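Local coordinates for periplasmic branched-chain amino acid-binding protein (Burkholderia mallei, PDB 3I09) that probably binds branched-chain amino acids or related small carboxylates in the periplasm and hands them to an ABC transporter, as a type I periplasmic binding protein, at residues 18-23 with 233-238; 262-267 with 274-279; 14-19 with 177-182; 201-204 with 210-213. All blocks are in the same frame, centred on the assembly; numbering follows the deposited sequence.

Contact 1: 18-23 with 233-238. With EDO (1,2-ethanediol), chain G.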
loop_
_atom_site.group_PDB
_atom_site.type_symbol
_atom_site.label_atom_id
_atom_site.label_comp_id
_atom_site.label_asym_id
_atom_site.label_seq_id
_atom_site.Cartn_x
_atom_site.Cartn_y
_atom_site.Cartn_z
ATOM N N ALA A 18 -1.895 1.345 12.150
ATOM C CA ALA A 18 -2.525 2.648 12.424
ATOM C C ALA A 18 -1.604 3.818 12.062
ATOM O O ALA A 18 -2.070 4.813 11.512
ATOM C CB ALA A 18 -2.958 2.755 13.911
ATOM N N ASP A 19 -0.311 3.685 12.329
ATOM C CA ASP A 19 0.610 4.818 12.133
ATOM C C ASP A 19 0.821 5.102 10.680
ATOM O O ASP A 19 0.947 6.253 10.295
ATOM C CB ASP A 19 1.981 4.567 12.784
ATOM C CG ASP A 19 1.944 4.579 14.280
ATOM O OD1 ASP A 19 1.076 5.252 14.873
ATOM O OD2 ASP A 19 2.825 3.911 14.867
ATOM N N ILE A 20 0.880 4.061 9.848
ATOM C CA ILE A 20 1.204 4.253 8.426
ATOM C C ILE A 20 -0.018 4.763 7.612
ATOM O O ILE A 20 0.115 5.237 6.485
ATOM C CB ILE A 20 1.767 2.939 7.782
ATOM C CG1 ILE A 20 0.769 1.789 7.904
ATOM C CG2 ILE A 20 3.113 2.534 8.389
ATOM C CD1 ILE A 20 1.164 0.580 7.076
ATOM N N ASP A 21 -1.217 4.655 8.179
ATOM C CA ASP A 21 -2.444 5.063 7.504
ATOM C C ASP A 21 -3.371 5.609 8.581
ATOM O O ASP A 21 -3.169 6.763 9.053
ATOM C CB ASP A 21 -3.049 3.893 6.679
ATOM C CG ASP A 21 -4.241 4.324 5.816
ATOM O OD1 ASP A 21 -4.234 5.496 5.305
ATOM O OD2 ASP A 21 -5.187 3.498 5.611
ATOM N N GLY A 22 -4.346 4.822 9.032
ATOM C CA GLY A 22 -5.119 5.188 10.227
ATOM C C GLY A 22 -5.715 6.596 10.217
ATOM O O GLY A 22 -6.215 7.069 9.179
ATOM N N GLN A 23 -5.706 7.249 11.386
ATOM C CA GLN A 23 -6.270 8.579 11.561
ATOM C C GLN A 23 -5.624 9.606 10.621
ATOM O O GLN A 23 -6.279 10.520 10.148
ATOM C CB GLN A 23 -6.152 9.047 13.039
ATOM C CG GLN A 23 -6.252 10.598 13.232
ATOM N N ILE A 233 7.625 4.926 5.780
ATOM C CA ILE A 233 8.483 5.876 6.487
ATOM C C ILE A 233 8.325 5.752 8.009
ATOM O O ILE A 233 9.296 5.896 8.733
ATOM C CB ILE A 233 8.252 7.337 5.983
ATOM C CG1 ILE A 233 9.445 8.208 6.346
ATOM C CG2 ILE A 233 6.918 7.955 6.531
ATOM C CD1 ILE A 233 9.292 9.649 5.901
ATOM N N ASN A 234 7.136 5.397 8.484
ATOM C CA ASN A 234 6.883 5.284 9.928
ATOM C C ASN A 234 7.611 4.087 10.543
ATOM O O ASN A 234 7.973 4.087 11.737
ATOM C CB ASN A 234 5.382 5.148 10.214
ATOM C CG ASN A 234 4.564 6.168 9.477
ATOM O OD1 ASN A 234 4.344 6.027 8.245
ATOM N ND2 ASN A 234 4.176 7.245 10.179
ATOM N N ASP A 235 7.809 3.059 9.719
ATOM C CA ASP A 235 8.528 1.871 10.149
ATOM C C ASP A 235 10.014 2.215 10.347
ATOM O O ASP A 235 10.646 1.833 11.334
ATOM C CB ASP A 235 8.343 0.744 9.121
ATOM C CG ASP A 235 6.868 0.389 8.838
ATOM O OD1 ASP A 235 6.055 0.325 9.788
ATOM O OD2 ASP A 235 6.523 0.112 7.644
ATOM N N VAL A 236 10.585 2.977 9.412
ATOM C CA VAL A 236 11.953 3.474 9.606
ATOM C C VAL A 236 12.065 4.368 10.855
ATOM O O VAL A 236 13.022 4.273 11.631
ATOM C CB VAL A 236 12.487 4.207 8.354
ATOM C CG1 VAL A 236 13.929 4.686 8.572
ATOM C CG2 VAL A 236 12.430 3.272 7.091
ATOM N N HIS A 237 11.084 5.239 11.066
ATOM C CA HIS A 237 11.105 6.149 12.183
ATOM C C HIS A 237 11.086 5.343 13.500
ATOM O O HIS A 237 11.805 5.685 14.443
ATOM C CB HIS A 237 9.864 7.032 12.132
ATOM C CG HIS A 237 9.830 8.102 13.169
ATOM N ND1 HIS A 237 9.222 7.939 14.387
ATOM C CD2 HIS A 237 10.339 9.361 13.167
ATOM C CE1 HIS A 237 9.355 9.048 15.099
ATOM N NE2 HIS A 237 10.003 9.937 14.369
ATOM N N ALA A 238 10.243 4.314 13.553
ATOM C CA ALA A 238 10.149 3.427 14.727
ATOM C C ALA A 238 11.473 2.722 15.021
ATOM O O ALA A 238 11.874 2.563 16.197
ATOM C CB ALA A 238 9.010 2.374 14.528
HETATM C C1 EDO G . 5.317 1.705 12.347
HETATM O O1 EDO G . 4.418 1.299 11.319
HETATM C C2 EDO G . 4.712 1.321 13.685
HETATM O O2 EDO G . 5.417 0.243 14.330
#
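I20 and N234 meet where the loop ahead of helix 22-36 faces helix 233-239, a contact between the two lobes of a type I periplasmic binding protein. Their side chains cross obliquely. N234 leans in from its helix with CG anti to the carbonyl carbon (chi1 -48°), which lays the amide against the 19-20 backbone: OD1 sits 3.6 Å from I20 CA, and the same oxygen is 3.7 Å from I20 CG2. ND2 comes 3.4 Å from D19 O at too poor an angle to bond; that carbonyl accepts from Q280 instead. N234 OD1 is buried here with no polar partner in the model and lies against carbon atoms of I20 and S277. I20 also touches the bound acetoacetic acid, and the contact therefore lies at the wall of the ligand pocket.

On the D19 side, where the contact is more exposed, a 1,2-ethanediol, probably from the crystallisation liquor, lies between the segments. D19 OD2 approaches its C2 at 3.4 Å, and I20 CG2 comes equally near its O1. D235 OD1 lies against the same O1 at a distance too short to be read with confidence, while D235 OD2 is hydrogen-bonded to F232 N.

Contact 2: 262-267 with 274-279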
loop_
_atom_site.group_PDB
_atom_site.type_symbol
_atom_site.label_atom_id
_atom_site.label_comp_id
_atom_site.label_asym_id
_atom_site.label_seq_id
_atom_site.Cartn_x
_atom_site.Cartn_y
_atom_site.Cartn_z
ATOM N N ARG A 262 7.105 17.946 -1.023
ATOM C CA ARG A 262 7.475 18.656 0.195
ATOM C C ARG A 262 6.380 19.635 0.598
ATOM O O ARG A 262 6.054 19.793 1.773
ATOM C CB ARG A 262 8.787 19.435 -0.000
ATOM C CG ARG A 262 10.049 18.576 -0.087
ATOM C CD ARG A 262 11.318 19.442 -0.522
ATOM N NE ARG A 262 12.293 18.535 -1.148
ATOM C CZ ARG A 262 12.808 18.649 -2.366
ATOM N NH1 ARG A 262 12.555 19.713 -3.142
ATOM N NH2 ARG A 262 13.643 17.710 -2.790
ATOM N N GLN A 263 5.844 20.356 -0.374
ATOM C CA GLN A 263 4.842 21.373 -0.069
ATOM C C GLN A 263 3.566 20.735 0.496
ATOM O O GLN A 263 2.987 21.243 1.456
ATOM C CB GLN A 263 4.581 22.264 -1.297
ATOM C CG GLN A 263 5.790 23.208 -1.499
ATOM C CD GLN A 263 5.675 24.282 -2.593
ATOM O OE1 GLN A 263 5.213 24.038 -3.712
ATOM N NE2 GLN A 263 6.154 25.475 -2.266
ATOM N N TRP A 264 3.147 19.606 -0.074
ATOM C CA TRP A 264 2.006 18.905 0.501
ATOM C C TRP A 264 2.318 18.343 1.891
ATOM O O TRP A 264 1.503 18.456 2.817
ATOM C CB TRP A 264 1.512 17.799 -0.434
ATOM C CG TRP A 264 0.276 17.206 0.103
ATOM C CD1 TRP A 264 -0.972 17.722 -0.028
ATOM C CD2 TRP A 264 0.139 16.016 0.921
ATOM N NE1 TRP A 264 -1.874 16.938 0.622
ATOM C CE2 TRP A 264 -1.226 15.896 1.230
ATOM C CE3 TRP A 264 1.033 15.073 1.433
ATOM C CZ2 TRP A 264 -1.738 14.845 1.987
ATOM C CZ3 TRP A 264 0.520 13.992 2.164
ATOM C CH2 TRP A 264 -0.849 13.916 2.471
ATOM N N ALA A 265 3.523 17.808 2.066
ATOM C CA ALA A 265 3.935 17.251 3.340
ATOM C C ALA A 265 3.957 18.299 4.435
ATOM O O ALA A 265 3.606 18.000 5.582
ATOM C CB ALA A 265 5.309 16.556 3.240
ATOM N N GLN A 266 4.296 19.529 4.069
ATOM C CA GLN A 266 4.235 20.637 5.032
ATOM C C GLN A 266 2.829 20.882 5.553
ATOM O O GLN A 266 2.648 21.146 6.756
ATOM C CB GLN A 266 4.765 21.926 4.386
ATOM C CG GLN A 266 6.276 21.981 4.263
ATOM C CD GLN A 266 6.732 23.297 3.674
ATOM O OE1 GLN A 266 6.206 23.747 2.662
ATOM N NE2 GLN A 266 7.714 23.933 4.315
ATOM N N ARG A 267 1.833 20.847 4.650
ATOM C CA ARG A 267 0.411 21.000 5.030
ATOM C C ARG A 267 -0.050 19.859 5.921
ATOM O O ARG A 267 -0.762 20.062 6.926
ATOM C CB ARG A 267 -0.466 21.095 3.803
ATOM C CG ARG A 267 -0.083 22.272 2.900
ATOM C CD ARG A 267 -1.016 22.432 1.731
ATOM N NE ARG A 267 -2.367 22.717 2.206
ATOM C CZ ARG A 267 -3.472 22.167 1.700
ATOM N NH1 ARG A 267 -3.405 21.323 0.695
ATOM N NH2 ARG A 267 -4.649 22.462 2.225
ATOM N N LYS A 274 3.757 14.747 11.980
ATOM C CA LYS A 274 4.622 13.705 11.455
ATOM C C LYS A 274 4.690 13.918 9.959
ATOM O O LYS A 274 3.781 14.546 9.379
ATOM C CB LYS A 274 3.988 12.331 11.695
ATOM C CG LYS A 274 3.928 11.967 13.148
ATOM C CD LYS A 274 3.370 10.596 13.296
ATOM C CE LYS A 274 3.840 10.005 14.596
ATOM N NZ LYS A 274 3.172 10.710 15.702
HETATM N N MSE A 275 5.725 13.391 9.314
HETATM C CA MSE A 275 5.777 13.387 7.857
HETATM C C MSE A 275 4.788 12.334 7.404
HETATM O O MSE A 275 4.666 11.301 8.051
HETATM C CB MSE A 275 7.149 12.974 7.314
HETATM C CG MSE A 275 8.199 13.996 7.389
HETATM SE SE MSE A 275 7.820 15.509 6.290
HETATM C CE MSE A 275 9.317 16.607 6.939
ATOM N N PRO A 276 4.108 12.567 6.280
ATOM C CA PRO A 276 3.169 11.559 5.804
ATOM C C PRO A 276 3.874 10.387 5.140
ATOM O O PRO A 276 4.914 10.528 4.497
ATOM C CB PRO A 276 2.322 12.315 4.765
ATOM C CG PRO A 276 3.279 13.375 4.241
ATOM C CD PRO A 276 4.062 13.795 5.462
ATOM N N SER A 277 3.269 9.216 5.263
ATOM C CA SER A 277 3.661 8.055 4.487
ATOM C C SER A 277 3.084 8.143 3.071
ATOM O O SER A 277 2.199 8.973 2.776
ATOM C CB SER A 277 3.111 6.758 5.095
ATOM O OG SER A 277 1.689 6.627 4.891
ATOM N N SER A 278 3.546 7.255 2.212
ATOM C CA SER A 278 3.009 7.155 0.857
ATOM C C SER A 278 1.477 6.807 0.841
ATOM O O SER A 278 0.761 7.211 -0.075
ATOM C CB SER A 278 3.806 6.130 0.043
ATOM O OG SER A 278 3.706 4.828 0.614
ATOM N N LEU A 279 0.987 6.105 1.866
ATOM C CA LEU A 279 -0.439 5.803 1.955
ATOM C C LEU A 279 -1.271 7.030 2.248
ATOM O O LEU A 279 -2.329 7.218 1.683
ATOM C CB LEU A 279 -0.699 4.698 2.995
ATOM C CG LEU A 279 0.095 3.418 2.846
ATOM C CD1 LEU A 279 -0.344 2.440 3.917
ATOM C CD2 LEU A 279 -0.048 2.785 1.434
#
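The short link from helix 259-272 into helix 278-297, consecutive helices of the type I periplasmic binding protein fold, brings the extended residues 275-276 back against the first helix, where P276 packs on W264 and A265. The contact is wholly apolar. P276 sends its ring toward the helix, and two of its carbons serve two different neighbours: CG lies 3.5 Å from W264 CZ3, and CD lies 3.8 Å from A265 CB. W264 CZ3 also has P276 CB at 3.6 Å, so one corner of the six-membered ring meets the outer side of the proline. The two side chains run past each other in opposite directions, and the proline approaches the indole obliquely.

The indole gets there because W264 CG stands anti to its backbone N (chi1 -174°), carrying the benzene part toward the returning chain. F317 stacks on this ring, and Y284 of helix 278-297 meets it edge-to-face. On the partly exposed side, selenomethionine M275 is modelled in two conformers; in one of them the selenium lies near A265 CB, a contact that is therefore doubtful.

Just past the proline the second helix begins. S277 is its N-cap and also reaches I20 O by a hydrogen bond, while its own capping bond is weak: L279 N to S277 OG, 3.1 Å, with an N-H...O angle of 125°.

Contact 3: 14-19 with 177-182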
loop_
_atom_site.group_PDB
_atom_site.type_symbol
_atom_site.label_atom_id
_atom_site.label_comp_id
_atom_site.label_asym_id
_atom_site.label_seq_id
_atom_site.Cartn_x
_atom_site.Cartn_y
_atom_site.Cartn_z
ATOM N N SER A 14 -6.422 1.309 14.954
ATOM C CA SER A 14 -6.016 0.957 16.317
ATOM C C SER A 14 -4.875 -0.044 16.487
ATOM O O SER A 14 -4.319 -0.137 17.575
ATOM C CB SER A 14 -7.239 0.466 17.120
ATOM O OG SER A 14 -7.973 -0.568 16.472
ATOM N N GLY A 15 -4.521 -0.798 15.455
ATOM C CA GLY A 15 -3.529 -1.868 15.567
ATOM C C GLY A 15 -2.214 -1.563 14.840
ATOM O O GLY A 15 -1.785 -0.395 14.749
ATOM N N LEU A 16 -1.586 -2.610 14.324
ATOM C CA LEU A 16 -0.209 -2.541 13.841
ATOM C C LEU A 16 -0.043 -1.678 12.562
ATOM O O LEU A 16 1.087 -1.385 12.172
ATOM C CB LEU A 16 0.341 -3.926 13.584
ATOM C CG LEU A 16 -0.082 -4.667 12.304
ATOM C CD1 LEU A 16 0.752 -5.930 12.162
ATOM C CD2 LEU A 16 -1.584 -5.030 12.289
ATOM N N TYR A 17 -1.145 -1.317 11.902
ATOM C CA TYR A 17 -1.095 -0.465 10.693
ATOM C C TYR A 17 -1.609 0.971 10.907
ATOM O O TYR A 17 -1.685 1.751 9.948
ATOM C CB TYR A 17 -1.870 -1.128 9.540
ATOM C CG TYR A 17 -1.351 -2.497 9.165
ATOM C CD1 TYR A 17 -0.012 -2.740 9.076
ATOM C CD2 TYR A 17 -2.238 -3.559 8.865
ATOM C CE1 TYR A 17 0.477 -3.996 8.697
ATOM C CE2 TYR A 17 -1.771 -4.813 8.507
ATOM C CZ TYR A 17 -0.403 -5.025 8.415
ATOM O OH TYR A 17 0.109 -6.251 8.055
ATOM N N ALA A 18 -1.895 1.345 12.150
ATOM C CA ALA A 18 -2.525 2.648 12.424
ATOM C C ALA A 18 -1.604 3.818 12.062
ATOM O O ALA A 18 -2.070 4.813 11.512
ATOM C CB ALA A 18 -2.958 2.755 13.911
ATOM N N ASP A 19 -0.311 3.685 12.329
ATOM C CA ASP A 19 0.610 4.818 12.133
ATOM C C ASP A 19 0.821 5.102 10.680
ATOM O O ASP A 19 0.947 6.253 10.295
ATOM C CB ASP A 19 1.981 4.567 12.784
ATOM C CG ASP A 19 1.944 4.579 14.280
ATOM O OD1 ASP A 19 1.076 5.252 14.873
ATOM O OD2 ASP A 19 2.825 3.911 14.867
ATOM N N HIS A 177 3.818 -16.604 10.353
ATOM C CA HIS A 177 3.550 -16.061 11.650
ATOM C C HIS A 177 2.167 -15.444 11.628
ATOM O O HIS A 177 1.739 -14.976 10.594
ATOM C CB HIS A 177 4.609 -15.045 12.072
ATOM C CG HIS A 177 4.630 -13.765 11.258
ATOM N ND1 HIS A 177 3.805 -12.703 11.535
ATOM C CD2 HIS A 177 5.415 -13.380 10.220
ATOM C CE1 HIS A 177 4.068 -11.714 10.683
ATOM N NE2 HIS A 177 5.056 -12.095 9.888
ATOM N N PRO A 178 1.480 -15.430 12.777
ATOM C CA PRO A 178 0.212 -14.750 12.851
ATOM C C PRO A 178 0.371 -13.243 12.654
ATOM O O PRO A 178 1.402 -12.667 13.010
ATOM C CB PRO A 178 -0.275 -15.063 14.277
ATOM C CG PRO A 178 0.973 -15.349 15.062
ATOM C CD PRO A 178 1.876 -16.010 14.073
ATOM N N LEU A 179 -0.667 -12.620 12.119
ATOM C CA LEU A 179 -0.721 -11.161 11.997
ATOM C C LEU A 179 -0.559 -10.571 13.383
ATOM O O LEU A 179 -1.174 -11.037 14.345
ATOM C CB LEU A 179 -2.031 -10.713 11.343
ATOM C CG LEU A 179 -2.230 -9.196 11.181
ATOM C CD1 LEU A 179 -1.145 -8.666 10.274
ATOM C CD2 LEU A 179 -3.640 -8.797 10.670
ATOM N N SER A 180 0.311 -9.577 13.496
ATOM C CA SER A 180 0.602 -8.920 14.758
ATOM C C SER A 180 1.154 -9.901 15.819
ATOM O O SER A 180 0.691 -9.912 16.983
ATOM C CB SER A 180 -0.650 -8.210 15.265
ATOM O OG SER A 180 -0.294 -7.097 16.044
ATOM N N ALA A 181 2.114 -10.719 15.408
ATOM C CA ALA A 181 2.776 -11.695 16.294
ATOM C C ALA A 181 3.470 -11.044 17.493
ATOM O O ALA A 181 4.115 -9.972 17.368
ATOM C CB ALA A 181 3.789 -12.536 15.500
ATOM N N SER A 182 3.379 -11.683 18.660
ATOM C CA SER A 182 3.971 -11.092 19.850
ATOM C C SER A 182 5.356 -11.660 20.124
ATOM O O SER A 182 6.023 -11.200 21.041
ATOM C CB SER A 182 3.076 -11.293 21.061
ATOM O OG SER A 182 3.035 -12.657 21.373
HETATM O O HOH W 1 -2.578 -5.023 15.674
#
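L16 and L179 form the tight part of this contact, in which the 14-19 loop of one lobe meets the 177-182 loop of the other. The leucine side chains cross at a slant, with L16 CD1 3.8 Å from L179 CD1. The same L179 methyl lies 3.5 Å from Y17 OH, so a single branch of L179 serves both neighbours. L16 CG lies between its own backbone N and carbonyl carbon (chi1 77°), and this carries the leucine over the centre of the Y17 ring, CG standing 3.6 Å above the plane. The phenol oxygen has its polar partner in Y150 OH, another residue of the ligand pocket, and Y17 itself touches the acetoacetic acid.

Toward solvent the packing is looser. The side chain of exposed S180 comes no nearer than 4.1 Å, from its OG to L16 CB, and a water bridges the two loops: it accepts from L16 N at 2.9 Å and is hydrogen-bonded to S180 OG at 3.1 Å. The type I turn from G15 to A18 presents both L16 and Y17.

Direct contact between the loops is thus largely apolar, while the polar link at its margin runs through water. Such a junction is consistent with lobes that close around a ligand and part again.

Contact 4: 201-204 with 210-213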
loop_
_atom_site.group_PDB
_atom_site.type_symbol
_atom_site.label_atom_id
_atom_site.label_comp_id
_atom_site.label_asym_id
_atom_site.label_seq_id
_atom_site.Cartn_x
_atom_site.Cartn_y
_atom_site.Cartn_z
ATOM N N LEU A 201 11.088 -10.560 4.359
ATOM C CA LEU A 201 10.031 -10.195 5.289
ATOM C C LEU A 201 8.737 -9.923 4.549
ATOM O O LEU A 201 8.508 -8.804 4.058
ATOM C CB LEU A 201 10.450 -8.946 6.050
ATOM C CG LEU A 201 11.718 -9.139 6.870
ATOM C CD1 LEU A 201 12.163 -7.803 7.490
ATOM C CD2 LEU A 201 11.525 -10.215 7.940
ATOM N N ALA A 202 7.926 -10.971 4.379
ATOM C CA ALA A 202 6.643 -10.862 3.678
ATOM C C ALA A 202 5.582 -10.505 4.708
ATOM O O ALA A 202 4.663 -11.284 5.016
ATOM C CB ALA A 202 6.306 -12.206 2.938
ATOM N N ASN A 203 5.712 -9.299 5.247
ATOM C CA ASN A 203 4.833 -8.818 6.309
ATOM C C ASN A 203 4.947 -7.297 6.287
ATOM O O ASN A 203 5.606 -6.781 5.397
ATOM C CB ASN A 203 5.182 -9.442 7.666
ATOM C CG ASN A 203 6.626 -9.173 8.136
ATOM O OD1 ASN A 203 7.280 -8.216 7.737
ATOM N ND2 ASN A 203 7.067 -9.972 9.108
ATOM N N ALA A 204 4.297 -6.602 7.203
ATOM C CA ALA A 204 4.199 -5.129 7.096
ATOM C C ALA A 204 4.025 -4.489 8.459
ATOM O O ALA A 204 3.699 -5.153 9.458
ATOM C CB ALA A 204 3.030 -4.754 6.216
ATOM N N ASN A 210 8.779 -5.239 14.441
ATOM C CA ASN A 210 9.093 -6.202 15.504
ATOM C C ASN A 210 10.015 -7.315 15.028
ATOM O O ASN A 210 10.897 -7.734 15.789
ATOM C CB ASN A 210 7.823 -6.756 16.143
ATOM C CG ASN A 210 7.120 -5.720 17.010
ATOM O OD1 ASN A 210 7.782 -4.820 17.592
ATOM N ND2 ASN A 210 5.805 -5.840 17.135
ATOM N N ALA A 211 9.861 -7.759 13.774
ATOM C CA ALA A 211 10.717 -8.813 13.224
ATOM C C ALA A 211 12.142 -8.325 13.041
ATOM O O ALA A 211 13.080 -9.073 13.268
ATOM C CB ALA A 211 10.165 -9.333 11.875
ATOM N N ILE A 212 12.307 -7.086 12.599
ATOM C CA ILE A 212 13.636 -6.528 12.384
ATOM C C ILE A 212 14.330 -6.346 13.733
ATOM O O ILE A 212 15.530 -6.671 13.872
ATOM C CB ILE A 212 13.590 -5.226 11.583
ATOM C CG1 ILE A 212 13.183 -5.548 10.145
ATOM C CG2 ILE A 212 14.982 -4.516 11.572
ATOM C CD1 ILE A 212 12.931 -4.345 9.309
ATOM N N LYS A 213 13.584 -5.851 14.720
ATOM C CA LYS A 213 14.123 -5.681 16.068
ATOM C C LYS A 213 14.624 -7.002 16.611
ATOM O O LYS A 213 15.770 -7.093 17.087
ATOM C CB LYS A 213 13.071 -5.145 17.022
ATOM C CG LYS A 213 12.884 -3.659 16.935
ATOM C CD LYS A 213 11.759 -3.209 17.869
ATOM C CE LYS A 213 11.466 -1.715 17.724
ATOM N NZ LYS A 213 10.484 -1.207 18.762
#
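L201 and I212 make the closest approach here, between the end of strand 198-202 and helix 205-217: L201 CD1 rests 3.6 Å from I212 CG1 and 4.0 Å from I212 CD1. The two side chains cross at about a right angle, so that the end of the leucine abuts the flank of the isoleucine. The other branch of the leucine, CD2, lies 4.3 Å from A211 CB. L201 points from the strand toward the helix with CG anti to the carbonyl carbon (chi1 -61°), and its two methyls divide between successive helix residues. The A211 CB points toward the strand and also has N203 ND2 at 4.2 Å, a packing contact at the polar edge of the group.

N203 is set by partners beyond the two segments. Its OD1 is hydrogen-bonded to T208 OG1, in the first turn of the helix, and its ND2 to H177 NE2, so both ends of this buried amide are satisfied and its rotation is fixed. Further out, L146 of the neighbouring strand packs on L201 and A211, while M231 and L239 lie against I212.

A202, at the centre of an inverse gamma turn, takes the chain out of the strand, and A204 beyond it touches the acetoacetic acid. Strand and helix belong to the beta-alpha-beta unit 198-202, 205-217, 225-228, the right-handed crossover that builds the parallel sheet of a Rossmann-like lobe, with the ligand pocket at the carboxyl end of its strands.

In the fold
From the N terminus, the loop after strand 5-11 opens both contact 3 and contact 1, which share A18 and D19. Contact 3 closes first, at 177-182, joining that loop to the lobe built on the parallel sheet. Contact 4 follows as a short closure within that lobe and is nested inside the long loop that contact 1 closes at helix 233-239. Contact 2 comes last, a local return between helices 259-272 and 278-297. Contacts 3 and 4 touch, as do contacts 1 and 2, so each local closure adjoins one of the two inter-lobe contacts beside the ligand pocket.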